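Local coordinates for protein rhamnosidase B (Bacillus sp., PDB 2OKX) that probably hydrolyses terminal alpha-L-rhamnose from rhamnosides, as a member of glycoside hydrolase family 78, at residues Y392-R404 / H478-C490. Residues are numbered along the deposited sequence; the frame is centred on the assembly and turned at random.
Sequences YTEENVFGSNVWR and HTYGLDNTFRYIC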
# COMPACT_ATOMS: atom_id res chain seq x y z
N TYR A 392 -6.54 22.17 6.02
CA TYR A 392 -5.31 22.94 6.16
C TYR A 392 -4.66 22.80 7.53
O TYR A 392 -5.35 22.79 8.55
CB TYR A 392 -5.64 24.41 5.91
CG TYR A 392 -4.49 25.37 6.13
CD1 TYR A 392 -3.62 25.69 5.09
CD2 TYR A 392 -4.28 25.96 7.37
CE1 TYR A 392 -2.57 26.58 5.28
CE2 TYR A 392 -3.23 26.85 7.58
CZ TYR A 392 -2.38 27.15 6.53
OH TYR A 392 -1.35 28.04 6.71
N THR A 393 -3.33 22.71 7.55
CA THR A 393 -2.60 22.63 8.81
C THR A 393 -1.16 23.11 8.69
O THR A 393 -0.50 22.88 7.68
CB THR A 393 -2.58 21.19 9.39
OG1 THR A 393 -1.99 21.23 10.70
CG2 THR A 393 -1.76 20.25 8.50
N GLU A 394 -0.70 23.81 9.72
CA GLU A 394 0.67 24.32 9.76
C GLU A 394 1.55 23.40 10.61
O GLU A 394 2.71 23.70 10.88
CB GLU A 394 0.68 25.75 10.30
CG GLU A 394 0.30 26.78 9.24
CD GLU A 394 -0.03 28.15 9.80
OE1 GLU A 394 0.59 28.57 10.80
OE2 GLU A 394 -0.91 28.83 9.23
N GLU A 395 0.98 22.28 11.04
CA GLU A 395 1.71 21.28 11.82
C GLU A 395 2.05 20.24 10.76
O GLU A 395 1.37 19.23 10.61
CB GLU A 395 0.81 20.72 12.91
CG GLU A 395 0.26 21.82 13.83
CD GLU A 395 -0.65 21.30 14.91
OE1 GLU A 395 -1.81 20.93 14.59
OE2 GLU A 395 -0.22 21.25 16.08
N ASN A 396 3.12 20.52 10.01
CA ASN A 396 3.55 19.70 8.89
C ASN A 396 4.90 19.00 9.06
O ASN A 396 5.95 19.55 8.71
CB ASN A 396 3.55 20.60 7.64
CG ASN A 396 3.97 19.87 6.39
OD1 ASN A 396 4.05 18.64 6.36
ND2 ASN A 396 4.23 20.63 5.33
N VAL A 397 4.85 17.77 9.56
CA VAL A 397 6.07 17.01 9.79
C VAL A 397 6.83 16.70 8.51
O VAL A 397 8.05 16.81 8.48
CB VAL A 397 5.75 15.69 10.53
CG1 VAL A 397 7.04 14.88 10.72
CG2 VAL A 397 5.13 16.00 11.89
N PHE A 398 6.11 16.31 7.46
CA PHE A 398 6.77 15.98 6.19
C PHE A 398 7.54 17.17 5.62
O PHE A 398 8.74 17.08 5.34
CB PHE A 398 5.73 15.50 5.17
CG PHE A 398 6.32 15.04 3.86
CD1 PHE A 398 6.95 13.79 3.77
CD2 PHE A 398 6.26 15.84 2.73
CE1 PHE A 398 7.51 13.36 2.57
CE2 PHE A 398 6.82 15.42 1.52
CZ PHE A 398 7.44 14.18 1.44
N GLY A 399 6.86 18.30 5.45
CA GLY A 399 7.51 19.48 4.91
C GLY A 399 8.68 19.93 5.75
O GLY A 399 9.68 20.42 5.22
N SER A 400 8.55 19.77 7.07
CA SER A 400 9.60 20.16 8.01
C SER A 400 10.82 19.24 7.92
O SER A 400 11.90 19.58 8.40
CB SER A 400 9.05 20.15 9.44
OG SER A 400 7.98 21.08 9.59
N ASN A 401 10.64 18.07 7.32
CA ASN A 401 11.74 17.12 7.16
C ASN A 401 12.37 17.23 5.77
O ASN A 401 13.59 17.09 5.63
CB ASN A 401 11.26 15.69 7.41
CG ASN A 401 11.50 15.25 8.84
OD1 ASN A 401 12.63 14.96 9.22
ND2 ASN A 401 10.44 15.20 9.63
N VAL A 402 11.55 17.47 4.76
CA VAL A 402 12.05 17.60 3.40
C VAL A 402 12.89 18.87 3.28
O VAL A 402 13.93 18.87 2.63
CB VAL A 402 10.89 17.66 2.38
CG1 VAL A 402 11.42 17.98 0.99
CG2 VAL A 402 10.17 16.32 2.37
N TRP A 403 12.43 19.95 3.90
CA TRP A 403 13.20 21.18 3.86
C TRP A 403 13.57 21.59 5.27
O TRP A 403 12.72 22.03 6.05
CB TRP A 403 12.41 22.32 3.19
CG TRP A 403 13.16 23.64 3.15
CD1 TRP A 403 14.52 23.82 3.25
CD2 TRP A 403 12.60 24.94 2.93
NE1 TRP A 403 14.82 25.16 3.11
CE2 TRP A 403 13.67 25.86 2.91
CE3 TRP A 403 11.29 25.41 2.75
CZ2 TRP A 403 13.47 27.24 2.72
CZ3 TRP A 403 11.09 26.78 2.55
CH2 TRP A 403 12.18 27.67 2.54
N ARG A 404 14.84 21.40 5.60
CA ARG A 404 15.38 21.76 6.90
C ARG A 404 16.31 22.93 6.61
O ARG A 404 17.27 22.79 5.86
CB ARG A 404 16.17 20.58 7.51
CG ARG A 404 15.31 19.37 7.85
CD ARG A 404 16.17 18.19 8.31
NE ARG A 404 17.13 17.79 7.29
CZ ARG A 404 18.10 16.90 7.47
NH1 ARG A 404 18.25 16.30 8.64
NH2 ARG A 404 18.95 16.63 6.49
N HIS A 478 13.02 10.82 0.19
CA HIS A 478 11.78 11.20 0.85
C HIS A 478 10.58 10.54 0.20
O HIS A 478 10.58 10.30 -1.01
CB HIS A 478 11.63 12.72 0.86
CG HIS A 478 12.58 13.40 1.80
ND1 HIS A 478 13.66 14.14 1.37
CD2 HIS A 478 12.65 13.39 3.15
CE1 HIS A 478 14.35 14.55 2.41
NE2 HIS A 478 13.76 14.11 3.50
N THR A 479 9.57 10.24 1.01
CA THR A 479 8.37 9.59 0.51
C THR A 479 7.39 10.57 -0.13
O THR A 479 6.25 10.71 0.32
CB THR A 479 7.67 8.80 1.65
OG1 THR A 479 7.31 9.69 2.71
CG2 THR A 479 8.61 7.74 2.22
N TYR A 480 7.83 11.27 -1.17
CA TYR A 480 6.98 12.23 -1.87
C TYR A 480 5.67 11.53 -2.21
O TYR A 480 5.68 10.44 -2.79
CB TYR A 480 7.65 12.71 -3.17
CG TYR A 480 9.02 13.30 -2.98
CD1 TYR A 480 9.20 14.51 -2.31
CD2 TYR A 480 10.15 12.63 -3.45
CE1 TYR A 480 10.48 15.04 -2.11
CE2 TYR A 480 11.42 13.15 -3.26
CZ TYR A 480 11.58 14.35 -2.59
OH TYR A 480 12.85 14.85 -2.40
N GLY A 481 4.56 12.16 -1.86
CA GLY A 481 3.25 11.57 -2.12
C GLY A 481 2.74 10.80 -0.92
O GLY A 481 1.62 10.26 -0.94
N LEU A 482 3.55 10.75 0.13
CA LEU A 482 3.18 10.03 1.35
C LEU A 482 3.62 10.76 2.61
O LEU A 482 4.81 10.81 2.93
CB LEU A 482 3.83 8.64 1.34
CG LEU A 482 3.66 7.79 2.61
CD1 LEU A 482 2.21 7.30 2.71
CD2 LEU A 482 4.63 6.61 2.57
N ASP A 483 2.65 11.33 3.33
CA ASP A 483 2.96 12.01 4.58
C ASP A 483 3.03 10.89 5.62
O ASP A 483 2.09 10.67 6.38
CB ASP A 483 1.86 13.00 4.93
CG ASP A 483 2.06 14.35 4.26
OD1 ASP A 483 1.97 14.42 3.02
OD2 ASP A 483 2.31 15.33 4.99
N ASN A 484 4.15 10.18 5.62
CA ASN A 484 4.40 9.04 6.51
C ASN A 484 4.80 9.57 7.87
O ASN A 484 5.89 9.27 8.37
CB ASN A 484 5.53 8.20 5.91
CG ASN A 484 5.32 6.72 6.11
OD1 ASN A 484 4.20 6.26 6.31
ND2 ASN A 484 6.41 5.97 6.05
N THR A 485 3.90 10.32 8.50
CA THR A 485 4.22 10.98 9.75
C THR A 485 3.10 11.11 10.78
O THR A 485 1.95 10.77 10.55
CB THR A 485 4.63 12.42 9.45
OG1 THR A 485 3.48 13.12 8.96
CG2 THR A 485 5.71 12.48 8.38
N PHE A 486 3.50 11.65 11.93
CA PHE A 486 2.59 11.99 13.01
C PHE A 486 3.33 12.98 13.91
O PHE A 486 4.56 13.01 13.94
CB PHE A 486 2.09 10.76 13.79
CG PHE A 486 3.06 10.19 14.80
CD1 PHE A 486 3.49 8.87 14.69
CD2 PHE A 486 3.49 10.93 15.90
CE1 PHE A 486 4.32 8.29 15.66
CE2 PHE A 486 4.32 10.37 16.87
CZ PHE A 486 4.73 9.05 16.75
N ARG A 487 2.57 13.83 14.57
CA ARG A 487 3.15 14.78 15.51
C ARG A 487 2.45 14.54 16.82
O ARG A 487 1.22 14.41 16.87
CB ARG A 487 2.93 16.23 15.08
CG ARG A 487 3.19 17.23 16.22
CD ARG A 487 3.35 18.65 15.71
NE ARG A 487 4.58 18.80 14.96
CZ ARG A 487 4.96 19.93 14.36
NH1 ARG A 487 4.19 21.01 14.44
NH2 ARG A 487 6.11 19.98 13.70
N TYR A 488 3.23 14.46 17.89
CA TYR A 488 2.71 14.24 19.22
C TYR A 488 3.23 15.37 20.09
O TYR A 488 4.43 15.63 20.13
CB TYR A 488 3.23 12.90 19.76
CG TYR A 488 2.80 12.58 21.17
CD1 TYR A 488 1.63 11.86 21.42
CD2 TYR A 488 3.56 13.00 22.26
CE1 TYR A 488 1.24 11.56 22.73
CE2 TYR A 488 3.18 12.71 23.57
CZ TYR A 488 2.02 11.99 23.79
OH TYR A 488 1.65 11.70 25.08
N ILE A 489 2.31 16.07 20.75
CA ILE A 489 2.68 17.18 21.62
C ILE A 489 2.52 16.67 23.05
O ILE A 489 1.44 16.24 23.45
CB ILE A 489 1.78 18.40 21.38
CG1 ILE A 489 1.80 18.76 19.89
CG2 ILE A 489 2.29 19.59 22.19
CD1 ILE A 489 0.74 19.76 19.47
N CYS A 490 3.61 16.73 23.80
CA CYS A 490 3.66 16.23 25.17
C CYS A 490 2.90 16.93 26.28
O CYS A 490 2.77 18.15 26.30
CB CYS A 490 5.11 16.14 25.62
SG CYS A 490 6.11 15.01 24.63
O HOH W 1 2.29 22.01 16.60
O HOH W 2 3.17 15.41 7.55
O HOH W 3 7.62 22.12 12.28
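With its CG anti to the backbone N (chi1 -175°), F398 swings its ring from the first turn of helix 397-402 into the turn 479-482, where CE1 lies 3.7 Å from T479 OG1 and CZ 3.9 Å from Y480 CA. V397, turned the same way at chi1 178°, lies side by side with T485, the two pointing contrary ways, CG1 3.6 Å from T485 CG2. Farther along, V402 CG2 sits over one face of the H478 ring, a CH-pi contact 4.0 Å from its centroid. Replacing F398 with alanine would probably open a gap against T479, Y480 CA and the L482 carbonyl. Polar groups meet through water instead: one molecule takes the F398 N-H and donates to D483 OD2, 2.7 Å away, while also bonding T485 OG1. H315, on strand 314-320, hydrogen-bonds N396 ND2 through ND1 and D483 OD1 through NE2, so one ring ties the two segments together. A second water joins E395 OE2 to R487 NH1, the two charged atoms themselves standing 4.7 Å apart; R487 NE makes its salt bridge with D464. The case illustrates a helix crossing strand 485-489 of the concanavalin-like domain at 104°: direct contact is van der Waals packing, partly against oxygen atoms, and ordered water carries polar links between the segments.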